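Side-chain contacts in sugar-binding transport ATP-binding protein (Pyrococcus horikoshii, PDB 1V43), which probably binds and hydrolyses ATP to drive sugar uptake as the nucleotide-binding subunit of an ABC transporter: residues A[125-130]-A[188-193]; A[204-209]-A[228-233]; A[283-288]-A[366-371]; A[326-331]-A[349-354]. All blocks are in the same frame, centred on the assembly; numbering follows the deposited sequence.

Contact 1: residues A[125-130]-A[188-193]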
loop_
_atom_site.group_PDB
_atom_site.type_symbol
_atom_site.label_atom_id
_atom_site.label_comp_id
_atom_site.label_asym_id
_atom_site.label_seq_id
_atom_site.Cartn_x
_atom_site.Cartn_y
_atom_site.Cartn_z
ATOM N N ALA A 125 20.444 -8.241 -24.839
ATOM C CA ALA A 125 19.449 -7.564 -24.019
ATOM C C ALA A 125 18.237 -8.452 -23.784
ATOM O O ALA A 125 17.725 -8.529 -22.674
ATOM C CB ALA A 125 19.012 -6.247 -24.686
ATOM N N ALA A 126 17.786 -9.118 -24.839
ATOM C CA ALA A 126 16.625 -9.989 -24.757
ATOM C C ALA A 126 16.872 -11.125 -23.766
ATOM O O ALA A 126 15.978 -11.504 -22.997
ATOM C CB ALA A 126 16.291 -10.545 -26.147
ATOM N N GLU A 127 18.084 -11.670 -23.778
ATOM C CA GLU A 127 18.410 -12.749 -22.859
ATOM C C GLU A 127 18.408 -12.208 -21.421
ATOM O O GLU A 127 17.884 -12.852 -20.509
ATOM C CB GLU A 127 19.774 -13.356 -23.220
ATOM C CG GLU A 127 20.184 -14.594 -22.407
ATOM C CD GLU A 127 20.504 -14.274 -20.938
ATOM O OE1 GLU A 127 21.181 -13.250 -20.677
ATOM O OE2 GLU A 127 20.093 -15.054 -20.047
ATOM N N LEU A 128 18.975 -11.016 -21.233
ATOM C CA LEU A 128 19.043 -10.380 -19.921
ATOM C C LEU A 128 17.668 -10.133 -19.321
ATOM O O LEU A 128 17.499 -10.219 -18.114
ATOM C CB LEU A 128 19.810 -9.056 -20.000
ATOM C CG LEU A 128 21.326 -9.234 -20.024
ATOM C CD1 LEU A 128 22.009 -7.925 -20.319
ATOM C CD2 LEU A 128 21.775 -9.789 -18.690
ATOM N N LEU A 129 16.690 -9.823 -20.165
ATOM C CA LEU A 129 15.336 -9.590 -19.685
ATOM C C LEU A 129 14.473 -10.862 -19.759
ATOM O O LEU A 129 13.291 -10.841 -19.425
ATOM C CB LEU A 129 14.696 -8.462 -20.496
ATOM C CG LEU A 129 14.928 -6.997 -20.079
ATOM C CD1 LEU A 129 14.303 -6.774 -18.711
ATOM C CD2 LEU A 129 16.421 -6.651 -20.071
ATOM N N GLN A 130 15.073 -11.970 -20.193
ATOM C CA GLN A 130 14.360 -13.237 -20.324
ATOM C C GLN A 130 13.159 -13.111 -21.258
ATOM O O GLN A 130 12.078 -13.630 -20.981
ATOM C CB GLN A 130 13.904 -13.739 -18.945
ATOM C CG GLN A 130 15.045 -14.251 -18.076
ATOM C CD GLN A 130 14.828 -13.952 -16.600
ATOM O OE1 GLN A 130 14.716 -12.787 -16.201
ATOM N NE2 GLN A 130 14.767 -15.003 -15.781
ATOM N N GLN A 188 20.098 -4.580 -12.779
ATOM C CA GLN A 188 21.078 -3.532 -12.525
ATOM C C GLN A 188 22.287 -4.069 -11.763
ATOM O O GLN A 188 23.402 -3.640 -12.024
ATOM C CB GLN A 188 20.441 -2.362 -11.759
ATOM C CG GLN A 188 21.357 -1.147 -11.577
ATOM C CD GLN A 188 22.372 -1.334 -10.451
ATOM O OE1 GLN A 188 23.420 -0.690 -10.425
ATOM N NE2 GLN A 188 22.054 -2.210 -9.512
ATOM N N GLN A 189 22.076 -5.013 -10.841
ATOM C CA GLN A 189 23.188 -5.598 -10.075
ATOM C C GLN A 189 24.028 -6.498 -10.960
ATOM O O GLN A 189 25.200 -6.751 -10.687
ATOM C CB GLN A 189 22.678 -6.425 -8.881
ATOM C CG GLN A 189 22.015 -5.590 -7.817
ATOM C CD GLN A 189 21.431 -6.436 -6.697
ATOM O OE1 GLN A 189 20.746 -7.431 -6.950
ATOM N NE2 GLN A 189 21.679 -6.030 -5.453
ATOM N N LYS A 190 23.415 -7.024 -12.008
ATOM C CA LYS A 190 24.165 -7.867 -12.918
ATOM C C LYS A 190 24.985 -6.938 -13.827
ATOM O O LYS A 190 26.160 -7.180 -14.095
ATOM C CB LYS A 190 23.198 -8.727 -13.746
ATOM C CG LYS A 190 23.871 -9.826 -14.553
ATOM C CD LYS A 190 22.852 -10.765 -15.197
ATOM C CE LYS A 190 23.549 -11.805 -16.070
ATOM N NZ LYS A 190 22.583 -12.674 -16.814
ATOM N N LEU A 191 24.368 -5.854 -14.278
ATOM C CA LEU A 191 25.045 -4.925 -15.183
ATOM C C LEU A 191 25.991 -3.958 -14.498
ATOM O O LEU A 191 27.009 -3.557 -15.064
ATOM C CB LEU A 191 24.007 -4.134 -15.989
ATOM C CG LEU A 191 23.198 -4.951 -17.002
ATOM C CD1 LEU A 191 22.195 -4.051 -17.710
ATOM C CD2 LEU A 191 24.148 -5.617 -18.010
ATOM N N LYS A 192 25.662 -3.613 -13.261
ATOM C CA LYS A 192 26.436 -2.651 -12.497
ATOM C C LYS A 192 26.461 -1.322 -13.231
ATOM O O LYS A 192 27.455 -0.596 -13.149
ATOM C CB LYS A 192 27.874 -3.139 -12.251
ATOM C CG LYS A 192 27.984 -4.296 -11.263
ATOM C CD LYS A 192 27.210 -4.016 -9.982
ATOM C CE LYS A 192 27.557 -2.656 -9.362
ATOM N NZ LYS A 192 26.721 -2.351 -8.158
ATOM N N VAL A 193 25.395 -1.015 -13.977
ATOM C CA VAL A 193 25.327 0.275 -14.659
ATOM C C VAL A 193 24.789 1.300 -13.637
ATOM O O VAL A 193 23.785 1.043 -12.974
ATOM C CB VAL A 193 24.388 0.265 -15.924
ATOM C CG1 VAL A 193 22.932 -0.102 -15.556
ATOM C CG2 VAL A 193 24.402 1.650 -16.571
#
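Leu128 stands between Lys190 and Leu191 and gives one methyl to each, which makes it the centre of this small contact between two helix ends. Its CD1 rests against CD2 of Leu191 at 3.9 Å, the two leucines angled across each other so that they meet through single branches. Its other methyl, CD2, meets the outer part of the lysine where the two chains cross at a slant: it is 3.8 Å from CE of Lys190 and 3.5 Å from NZ of that residue. Lys190 reaches this far because its CG is anti to the backbone N (chi1 -170°) and the chain beyond is fully extended, carrying the methylenes over the leucine while the ammonium end stays at the surface.

The outer side is looser. Glu127 turns its carboxylate toward the same ammonium group, yet OE1 of Glu127 remains 4.1 Å from NZ of Lys190, beyond a salt bridge. The opposite charges probably attract one another weakly at this exposed side. Lys190 also touches a crystal neighbour, so its extended form may owe something to the lattice.

The helix that carries Leu128 closes in a Schellman motif, in which Gln130 takes positive phi and its N bonds to O of Glu127. On the inner side, Leu128 packs on Leu187 of helix 174-191 and on Ile156, while Leu129 meets Val152, Ala153 and Ile156. Helix 147-156 thus completes a three-helix junction beneath the contact, within the ATPase domain.

Contact 2: residues A[204-209]-A[228-233]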
loop_
_atom_site.group_PDB
_atom_site.type_symbol
_atom_site.label_atom_id
_atom_site.label_comp_id
_atom_site.label_asym_id
_atom_site.label_seq_id
_atom_site.Cartn_x
_atom_site.Cartn_y
_atom_site.Cartn_z
ATOM N N GLU A 204 8.932 1.343 -2.701
ATOM C CA GLU A 204 9.695 1.029 -3.913
ATOM C C GLU A 204 11.136 1.503 -3.723
ATOM O O GLU A 204 12.084 0.808 -4.069
ATOM C CB GLU A 204 9.060 1.720 -5.125
ATOM C CG GLU A 204 9.697 1.394 -6.483
ATOM C CD GLU A 204 8.722 1.636 -7.639
ATOM O OE1 GLU A 204 7.664 0.977 -7.650
ATOM O OE2 GLU A 204 9.005 2.472 -8.527
ATOM N N ALA A 205 11.292 2.688 -3.153
ATOM C CA ALA A 205 12.622 3.224 -2.911
ATOM C C ALA A 205 13.432 2.273 -2.013
ATOM O O ALA A 205 14.552 1.919 -2.344
ATOM C CB ALA A 205 12.511 4.605 -2.283
ATOM N N MET A 206 12.852 1.852 -0.890
ATOM C CA MET A 206 13.521 0.946 0.041
ATOM C C MET A 206 13.862 -0.389 -0.601
ATOM O O MET A 206 14.837 -1.039 -0.236
ATOM C CB MET A 206 12.633 0.701 1.262
ATOM C CG MET A 206 12.496 1.899 2.199
ATOM S SD MET A 206 14.027 2.200 3.084
ATOM C CE MET A 206 13.881 1.031 4.422
ATOM N N THR A 207 13.044 -0.799 -1.561
ATOM C CA THR A 207 13.234 -2.065 -2.265
ATOM C C THR A 207 14.339 -2.016 -3.298
ATOM O O THR A 207 15.078 -2.987 -3.485
ATOM C CB THR A 207 11.981 -2.478 -3.049
ATOM O OG1 THR A 207 10.842 -2.504 -2.178
ATOM C CG2 THR A 207 12.194 -3.834 -3.685
ATOM N N MET A 208 14.465 -0.887 -3.976
ATOM C CA MET A 208 15.441 -0.820 -5.044
ATOM C C MET A 208 16.781 -0.104 -4.868
ATOM O O MET A 208 17.781 -0.512 -5.458
ATOM C CB MET A 208 14.723 -0.288 -6.282
ATOM C CG MET A 208 13.601 -1.239 -6.750
ATOM S SD MET A 208 12.636 -0.482 -8.031
ATOM C CE MET A 208 13.427 -1.270 -9.467
ATOM N N GLY A 209 16.821 0.942 -4.058
ATOM C CA GLY A 209 18.071 1.669 -3.924
ATOM C C GLY A 209 19.162 1.116 -3.029
ATOM O O GLY A 209 18.896 0.602 -1.943
ATOM N N GLU A 228 20.092 2.958 6.797
ATOM C CA GLU A 228 20.460 4.239 7.394
ATOM C C GLU A 228 19.314 5.250 7.424
ATOM O O GLU A 228 19.091 5.890 8.453
ATOM C CB GLU A 228 21.667 4.848 6.673
ATOM C CG GLU A 228 22.970 4.075 6.854
ATOM C CD GLU A 228 24.137 4.734 6.122
ATOM O OE1 GLU A 228 24.025 4.985 4.899
ATOM O OE2 GLU A 228 25.170 5.000 6.770
ATOM N N VAL A 229 18.578 5.403 6.326
ATOM C CA VAL A 229 17.487 6.376 6.341
ATOM C C VAL A 229 16.292 5.890 7.163
ATOM O O VAL A 229 15.526 6.688 7.684
ATOM C CB VAL A 229 17.029 6.770 4.908
ATOM C CG1 VAL A 229 18.185 7.437 4.187
ATOM C CG2 VAL A 229 16.522 5.538 4.129
ATOM N N TYR A 230 16.144 4.577 7.300
ATOM C CA TYR A 230 15.035 4.055 8.081
ATOM C C TYR A 230 15.336 4.070 9.593
ATOM O O TYR A 230 14.564 4.615 10.371
ATOM C CB TYR A 230 14.692 2.631 7.632
ATOM C CG TYR A 230 13.672 1.970 8.534
ATOM C CD1 TYR A 230 12.319 2.333 8.487
ATOM C CD2 TYR A 230 14.059 1.001 9.445
ATOM C CE1 TYR A 230 11.386 1.735 9.331
ATOM C CE2 TYR A 230 13.143 0.405 10.289
ATOM C CZ TYR A 230 11.811 0.772 10.234
ATOM O OH TYR A 230 10.924 0.179 11.103
ATOM N N LEU A 231 16.450 3.465 10.003
ATOM C CA LEU A 231 16.813 3.422 11.421
ATOM C C LEU A 231 17.310 4.753 11.946
ATOM O O LEU A 231 17.157 5.049 13.133
ATOM C CB LEU A 231 17.898 2.376 11.685
ATOM C CG LEU A 231 17.523 0.911 11.474
ATOM C CD1 LEU A 231 18.758 0.042 11.685
ATOM C CD2 LEU A 231 16.404 0.523 12.433
ATOM N N ARG A 232 17.907 5.561 11.076
ATOM C CA ARG A 232 18.427 6.841 11.536
ATOM C C ARG A 232 18.078 8.054 10.680
ATOM O O ARG A 232 18.948 8.692 10.098
ATOM C CB ARG A 232 19.947 6.729 11.733
ATOM C CG ARG A 232 20.325 5.864 12.945
ATOM C CD ARG A 232 21.810 5.526 13.007
ATOM N NE ARG A 232 22.179 4.488 12.044
ATOM C CZ ARG A 232 21.883 3.194 12.170
ATOM N NH1 ARG A 232 21.213 2.751 13.230
ATOM N NH2 ARG A 232 22.248 2.339 11.223
ATOM N N PRO A 233 16.782 8.383 10.583
ATOM C CA PRO A 233 16.391 9.547 9.785
ATOM C C PRO A 233 17.002 10.782 10.458
ATOM O O PRO A 233 16.904 10.923 11.674
ATOM C CB PRO A 233 14.872 9.535 9.892
ATOM C CG PRO A 233 14.655 9.000 11.288
ATOM C CD PRO A 233 15.633 7.838 11.327
#
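Met206 extends from helix 202-208 to reach Val229 and Tyr230 on helix 226-231, and its thioether end makes the whole contact. Its CB and CG lie near their own helix and do not touch the 228-233 segment. CG is placed beside the backbone N, and further bends at chi2 (-71°) and chi3 (-83°) curl the chain round. The sulfur is the first atom to approach the other helix, with SD of Met206 a loose 4.3 Å from CG2 of Val229. The terminal methyl comes closer: CE of Met206 packs against CB of Tyr230 at 3.7 Å, near the root of the tyrosine and oblique to its ring.

The methionine and tyrosine side chains cross at about a right angle. Tyr230 has its CG anti to the backbone N (chi1 172°), which leads the ring away from helix 202-208 and leaves CB to receive the methyl. The phenol is anchored elsewhere, since its OH hydrogen-bonds to OE2 of Glu291, later in the chain. The contact itself is apolar and buried.

Ile242 packs on both Met206 and Val229, while Ala319 and Gly321 of the second subunit pack on Met206 and Tyr230, respectively, bringing the dimer partner up to the same spot. Behind it, helix 202-208 leans through Ala205 on strands 39-43 and 194-199 of the ATPase sheet.

Contact 3: residues A[283-288]-A[366-371]; sequences TVLFGI and DTEKAI
The OB-fold sheet supplies one side of this contact through Val284 and Leu285 of strand 283-288; the other side is the chain's tail, where Ile371 and Glu368 follow the edge strand 361-364. CG1 of Val284 meets CD1 of Ile371 at 4.1 Å, methyl against methyl, the two side chains crossing at about a right angle. Ile371 reaches the strand with the end of its longer branch, which chi2 (169°) holds extended. One residue along the strand, CD1 of Leu285 lies 4.4 Å from CG of Glu368, a loose approach made by the aliphatic part of the glutamate.

The tail is shaped by its own bonds. Thr367 OG1 accepts from N of Lys369 at 3.2 Å, with an angle of 154° at the hydrogen, forming an ST turn around Glu368, whose phi is positive. The tail's backbone is also bonded to Asp364, through N of Asp366 and of Thr367. Tyr279 touches both Val284 and Ile371 and so widens the apolar patch.

Between the two segments there are just a few thinly spread van der Waals contacts, without polar or charged links. Such chemistry implies weak, apolar adhesion with little directional preference.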
loop_
_atom_site.group_PDB
_atom_site.type_symbol
_atom_site.label_atom_id
_atom_site.label_comp_id
_atom_site.label_asym_id
_atom_site.label_seq_id
_atom_site.Cartn_x
_atom_site.Cartn_y
_atom_site.Cartn_z
ATOM N N THR A 283 10.983 22.148 24.867
ATOM C CA THR A 283 10.158 21.203 24.114
ATOM C C THR A 283 10.857 20.628 22.877
ATOM O O THR A 283 11.501 21.348 22.110
ATOM C CB THR A 283 8.843 21.851 23.654
ATOM O OG1 THR A 283 8.043 22.179 24.796
ATOM C CG2 THR A 283 8.069 20.900 22.757
ATOM N N VAL A 284 10.710 19.320 22.691
ATOM C CA VAL A 284 11.301 18.617 21.560
ATOM C C VAL A 284 10.264 17.661 20.984
ATOM O O VAL A 284 9.224 17.436 21.594
ATOM C CB VAL A 284 12.545 17.816 21.991
ATOM C CG1 VAL A 284 13.645 18.770 22.412
ATOM C CG2 VAL A 284 12.202 16.871 23.140
ATOM N N LEU A 285 10.532 17.109 19.806
ATOM C CA LEU A 285 9.591 16.189 19.190
ATOM C C LEU A 285 10.068 14.756 19.424
ATOM O O LEU A 285 11.179 14.386 19.041
ATOM C CB LEU A 285 9.466 16.488 17.693
ATOM C CG LEU A 285 8.983 17.902 17.345
ATOM C CD1 LEU A 285 8.891 18.059 15.843
ATOM C CD2 LEU A 285 7.619 18.173 17.985
ATOM N N PHE A 286 9.224 13.978 20.093
ATOM C CA PHE A 286 9.485 12.577 20.418
ATOM C C PHE A 286 8.939 11.705 19.283
ATOM O O PHE A 286 7.860 11.965 18.761
ATOM C CB PHE A 286 8.770 12.219 21.722
ATOM C CG PHE A 286 8.766 10.747 22.044
ATOM C CD1 PHE A 286 9.913 10.116 22.503
ATOM C CD2 PHE A 286 7.606 9.999 21.904
ATOM C CE1 PHE A 286 9.901 8.763 22.824
ATOM C CE2 PHE A 286 7.589 8.648 22.223
ATOM C CZ PHE A 286 8.740 8.031 22.684
ATOM N N GLY A 287 9.681 10.671 18.914
ATOM C CA GLY A 287 9.228 9.804 17.847
ATOM C C GLY A 287 9.517 8.334 18.083
ATOM O O GLY A 287 10.605 7.963 18.531
ATOM N N ILE A 288 8.529 7.489 17.805
ATOM C CA ILE A 288 8.698 6.048 17.945
ATOM C C ILE A 288 7.777 5.425 16.915
ATOM O O ILE A 288 6.623 5.828 16.801
ATOM C CB ILE A 288 8.370 5.552 19.379
ATOM C CG1 ILE A 288 8.685 4.061 19.474
ATOM C CG2 ILE A 288 6.922 5.847 19.742
ATOM C CD1 ILE A 288 8.446 3.489 20.827
ATOM N N ASP A 366 12.189 23.135 16.527
ATOM C CA ASP A 366 12.256 24.227 15.565
ATOM C C ASP A 366 12.855 23.831 14.228
ATOM O O ASP A 366 12.249 24.072 13.185
ATOM C CB ASP A 366 13.031 25.408 16.150
ATOM C CG ASP A 366 12.355 25.993 17.370
ATOM O OD1 ASP A 366 11.136 26.266 17.302
ATOM O OD2 ASP A 366 13.040 26.178 18.399
ATOM N N THR A 367 14.041 23.226 14.257
ATOM C CA THR A 367 14.709 22.805 13.024
ATOM C C THR A 367 14.206 21.431 12.537
ATOM O O THR A 367 14.307 21.111 11.354
ATOM C CB THR A 367 16.240 22.734 13.217
ATOM O OG1 THR A 367 16.566 21.611 14.044
ATOM C CG2 THR A 367 16.759 24.003 13.901
ATOM N N GLU A 368 13.648 20.646 13.457
ATOM C CA GLU A 368 13.132 19.304 13.177
ATOM C C GLU A 368 14.254 18.328 12.856
ATOM O O GLU A 368 14.024 17.274 12.261
ATOM C CB GLU A 368 12.098 19.319 12.034
ATOM C CG GLU A 368 10.786 20.013 12.406
ATOM C CD GLU A 368 9.665 19.797 11.405
ATOM O OE1 GLU A 368 9.946 19.657 10.196
ATOM O OE2 GLU A 368 8.487 19.790 11.829
ATOM N N LYS A 369 15.469 18.686 13.259
ATOM C CA LYS A 369 16.629 17.839 13.029
ATOM C C LYS A 369 16.803 16.899 14.198
ATOM O O LYS A 369 16.542 17.259 15.352
ATOM C CB LYS A 369 17.890 18.683 12.829
ATOM C CG LYS A 369 17.792 19.588 11.602
ATOM C CD LYS A 369 19.139 20.096 11.139
ATOM C CE LYS A 369 18.986 20.912 9.864
ATOM N NZ LYS A 369 20.302 21.265 9.261
ATOM N N ALA A 370 17.237 15.685 13.888
ATOM C CA ALA A 370 17.431 14.667 14.897
ATOM C C ALA A 370 18.440 15.038 15.978
ATOM O O ALA A 370 19.487 15.641 15.709
ATOM C CB ALA A 370 17.841 13.355 14.237
ATOM N N ILE A 371 18.093 14.671 17.206
ATOM C CA ILE A 371 18.929 14.880 18.377
ATOM C C ILE A 371 19.097 13.450 18.864
ATOM O O ILE A 371 20.174 13.037 19.295
ATOM C CB ILE A 371 18.195 15.668 19.469
ATOM C CG1 ILE A 371 17.624 16.963 18.901
ATOM C CG2 ILE A 371 19.144 15.971 20.607
ATOM C CD1 ILE A 371 16.664 17.651 19.840
#

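Contact 4: residues A[326-331]-A[349-354]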
loop_
_atom_site.group_PDB
_atom_site.type_symbol
_atom_site.label_atom_id
_atom_site.label_comp_id
_atom_site.label_asym_id
_atom_site.label_seq_id
_atom_site.Cartn_x
_atom_site.Cartn_y
_atom_site.Cartn_z
ATOM N N LEU A 326 -3.262 -0.902 15.848
ATOM C CA LEU A 326 -4.051 -0.321 16.928
ATOM C C LEU A 326 -3.809 1.173 17.078
ATOM O O LEU A 326 -2.660 1.627 17.073
ATOM C CB LEU A 326 -3.697 -0.982 18.257
ATOM C CG LEU A 326 -3.629 -2.503 18.316
ATOM C CD1 LEU A 326 -3.206 -2.908 19.732
ATOM C CD2 LEU A 326 -4.973 -3.112 17.945
ATOM N N HIS A 327 -4.894 1.932 17.206
ATOM C CA HIS A 327 -4.800 3.371 17.428
ATOM C C HIS A 327 -5.087 3.480 18.919
ATOM O O HIS A 327 -6.230 3.333 19.350
ATOM C CB HIS A 327 -5.849 4.134 16.617
ATOM C CG HIS A 327 -5.773 3.890 15.137
ATOM N ND1 HIS A 327 -6.428 4.683 14.220
ATOM C CD2 HIS A 327 -5.158 2.919 14.419
ATOM C CE1 HIS A 327 -6.221 4.213 13.002
ATOM N NE2 HIS A 327 -5.453 3.142 13.095
ATOM N N VAL A 328 -4.030 3.692 19.703
ATOM C CA VAL A 328 -4.143 3.775 21.149
ATOM C C VAL A 328 -3.971 5.193 21.648
ATOM O O VAL A 328 -3.067 5.908 21.212
ATOM C CB VAL A 328 -3.070 2.916 21.849
ATOM C CG1 VAL A 328 -3.393 2.805 23.332
ATOM C CG2 VAL A 328 -2.987 1.552 21.213
ATOM N N LYS A 329 -4.840 5.589 22.572
ATOM C CA LYS A 329 -4.775 6.921 23.149
ATOM C C LYS A 329 -3.743 6.968 24.264
ATOM O O LYS A 329 -3.899 6.309 25.282
ATOM C CB LYS A 329 -6.133 7.337 23.719
ATOM C CG LYS A 329 -7.194 7.683 22.685
ATOM C CD LYS A 329 -8.425 8.260 23.378
ATOM C CE LYS A 329 -9.551 8.586 22.406
ATOM N NZ LYS A 329 -10.744 9.135 23.122
ATOM N N PHE A 330 -2.680 7.736 24.046
ATOM C CA PHE A 330 -1.616 7.921 25.032
ATOM C C PHE A 330 -1.970 9.221 25.734
ATOM O O PHE A 330 -1.700 10.303 25.207
ATOM C CB PHE A 330 -0.264 8.087 24.335
ATOM C CG PHE A 330 0.482 6.806 24.136
ATOM C CD1 PHE A 330 -0.178 5.649 23.738
ATOM C CD2 PHE A 330 1.859 6.762 24.322
ATOM C CE1 PHE A 330 0.525 4.465 23.528
ATOM C CE2 PHE A 330 2.571 5.585 24.114
ATOM C CZ PHE A 330 1.903 4.436 23.716
ATOM N N GLY A 331 -2.571 9.127 26.917
ATOM C CA GLY A 331 -2.960 10.339 27.608
ATOM C C GLY A 331 -3.884 11.064 26.652
ATOM O O GLY A 331 -4.851 10.476 26.168
ATOM N N ARG A 349 -11.159 -1.210 25.050
ATOM C CA ARG A 349 -10.330 -1.993 25.947
ATOM C C ARG A 349 -9.038 -1.237 26.230
ATOM O O ARG A 349 -8.559 -0.463 25.400
ATOM C CB ARG A 349 -10.018 -3.367 25.350
ATOM C CG ARG A 349 -8.664 -3.478 24.680
ATOM C CD ARG A 349 -7.952 -4.774 25.080
ATOM N NE ARG A 349 -8.687 -5.972 24.676
ATOM C CZ ARG A 349 -8.230 -7.215 24.807
ATOM N NH1 ARG A 349 -7.030 -7.436 25.336
ATOM N NH2 ARG A 349 -8.968 -8.241 24.398
ATOM N N GLU A 350 -8.486 -1.460 27.415
ATOM C CA GLU A 350 -7.254 -0.811 27.835
ATOM C C GLU A 350 -6.095 -1.761 27.544
ATOM O O GLU A 350 -6.254 -2.978 27.625
ATOM C CB GLU A 350 -7.332 -0.503 29.330
ATOM C CG GLU A 350 -6.770 0.838 29.727
ATOM C CD GLU A 350 -7.051 1.164 31.177
ATOM O OE1 GLU A 350 -6.630 0.375 32.055
ATOM O OE2 GLU A 350 -7.695 2.207 31.436
ATOM N N VAL A 351 -4.939 -1.205 27.194
ATOM C CA VAL A 351 -3.763 -2.018 26.881
ATOM C C VAL A 351 -2.487 -1.403 27.446
ATOM O O VAL A 351 -2.396 -0.189 27.600
ATOM C CB VAL A 351 -3.579 -2.181 25.345
ATOM C CG1 VAL A 351 -4.775 -2.894 24.748
ATOM C CG2 VAL A 351 -3.397 -0.813 24.680
ATOM N N LYS A 352 -1.514 -2.247 27.777
ATOM C CA LYS A 352 -0.235 -1.763 28.278
ATOM C C LYS A 352 0.660 -1.679 27.059
ATOM O O LYS A 352 1.135 -2.695 26.566
ATOM C CB LYS A 352 0.393 -2.737 29.281
ATOM C CG LYS A 352 -0.094 -2.605 30.709
ATOM C CD LYS A 352 0.529 -3.685 31.604
ATOM C CE LYS A 352 -0.134 -3.728 32.983
ATOM N NZ LYS A 352 0.284 -4.926 33.776
ATOM N N VAL A 353 0.879 -0.471 26.566
ATOM C CA VAL A 353 1.724 -0.290 25.404
ATOM C C VAL A 353 3.187 -0.299 25.832
ATOM O O VAL A 353 3.588 0.434 26.736
ATOM C CB VAL A 353 1.407 1.032 24.699
ATOM C CG1 VAL A 353 2.336 1.207 23.515
ATOM C CG2 VAL A 353 -0.054 1.046 24.238
ATOM N N ILE A 354 3.979 -1.139 25.176
ATOM C CA ILE A 354 5.399 -1.252 25.482
ATOM C C ILE A 354 6.253 -0.664 24.362
ATOM O O ILE A 354 6.233 -1.169 23.239
ATOM C CB ILE A 354 5.806 -2.730 25.668
ATOM C CG1 ILE A 354 4.795 -3.447 26.562
ATOM C CG2 ILE A 354 7.183 -2.810 26.304
ATOM C CD1 ILE A 354 5.152 -4.897 26.845
#
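Strands 326-330 and 350-354 pass over one another nearly at right angles, their directions 85° apart and their axes 8.6 Å from each other at the closest point. Val328 sits at the crossing, where its backbone comes nearest Val351. Its CG1, anti to the backbone N (chi1 -169°), serves two partners, lying 3.9 Å from CG2 of Val351 and equally far from CG2 of Val353. Val328 and Val353 meet tip to tip, whereas Val351 comes in more obliquely.

Phe330 adds the tighter half. It presents the rim of its ring to Val353, whose CG1 lies in the ring plane, 3.3 Å from CZ of Phe330, a snug fit. The other methyl of the valine, CG2, is 3.5 Å from CE1 of Phe330, so the two methyls lie along the CE1–CZ edge of the ring, each nearest its own carbon. Replacing Phe330 with an alanine would probably open a gap beside Val353 and strip both its methyls of their aromatic neighbour.

All four residues are buried, as expected for the inside of a closely curved beta structure of the OB/TOBE type. The two strands belong to one antiparallel sheet but are separated in it by strand 307-319, and the sheet bends enough for them to face each other. Met293, beside strand 350-356, packs on both Phe330 and Val353; Leu310 of strand 307-319 and Val335 of strand 333-340 enclose the ring further.

Overall arrangement
The contacts run from the ATPase domain to the C-terminal beta domains. Contacts 1 and 2 both join helices of the ATPase part, with centres 24 Å apart and nearest atoms about 6 Å apart. Contact 2 lies near the middle of the chain and is the link to the rest: O of Pro233 packs on CB of Ala370 at 3.7 Å, touching contact 3. In sequence, contact 4 falls between the two segments of contact 3, their centres 22 Å apart. Contacts 1 and 4 are farthest apart, about 49 Å between centres, on opposite sides of the chain's centre. All four lie away from the ATP-binding residues, Phe21 and Gly47 to Thr52.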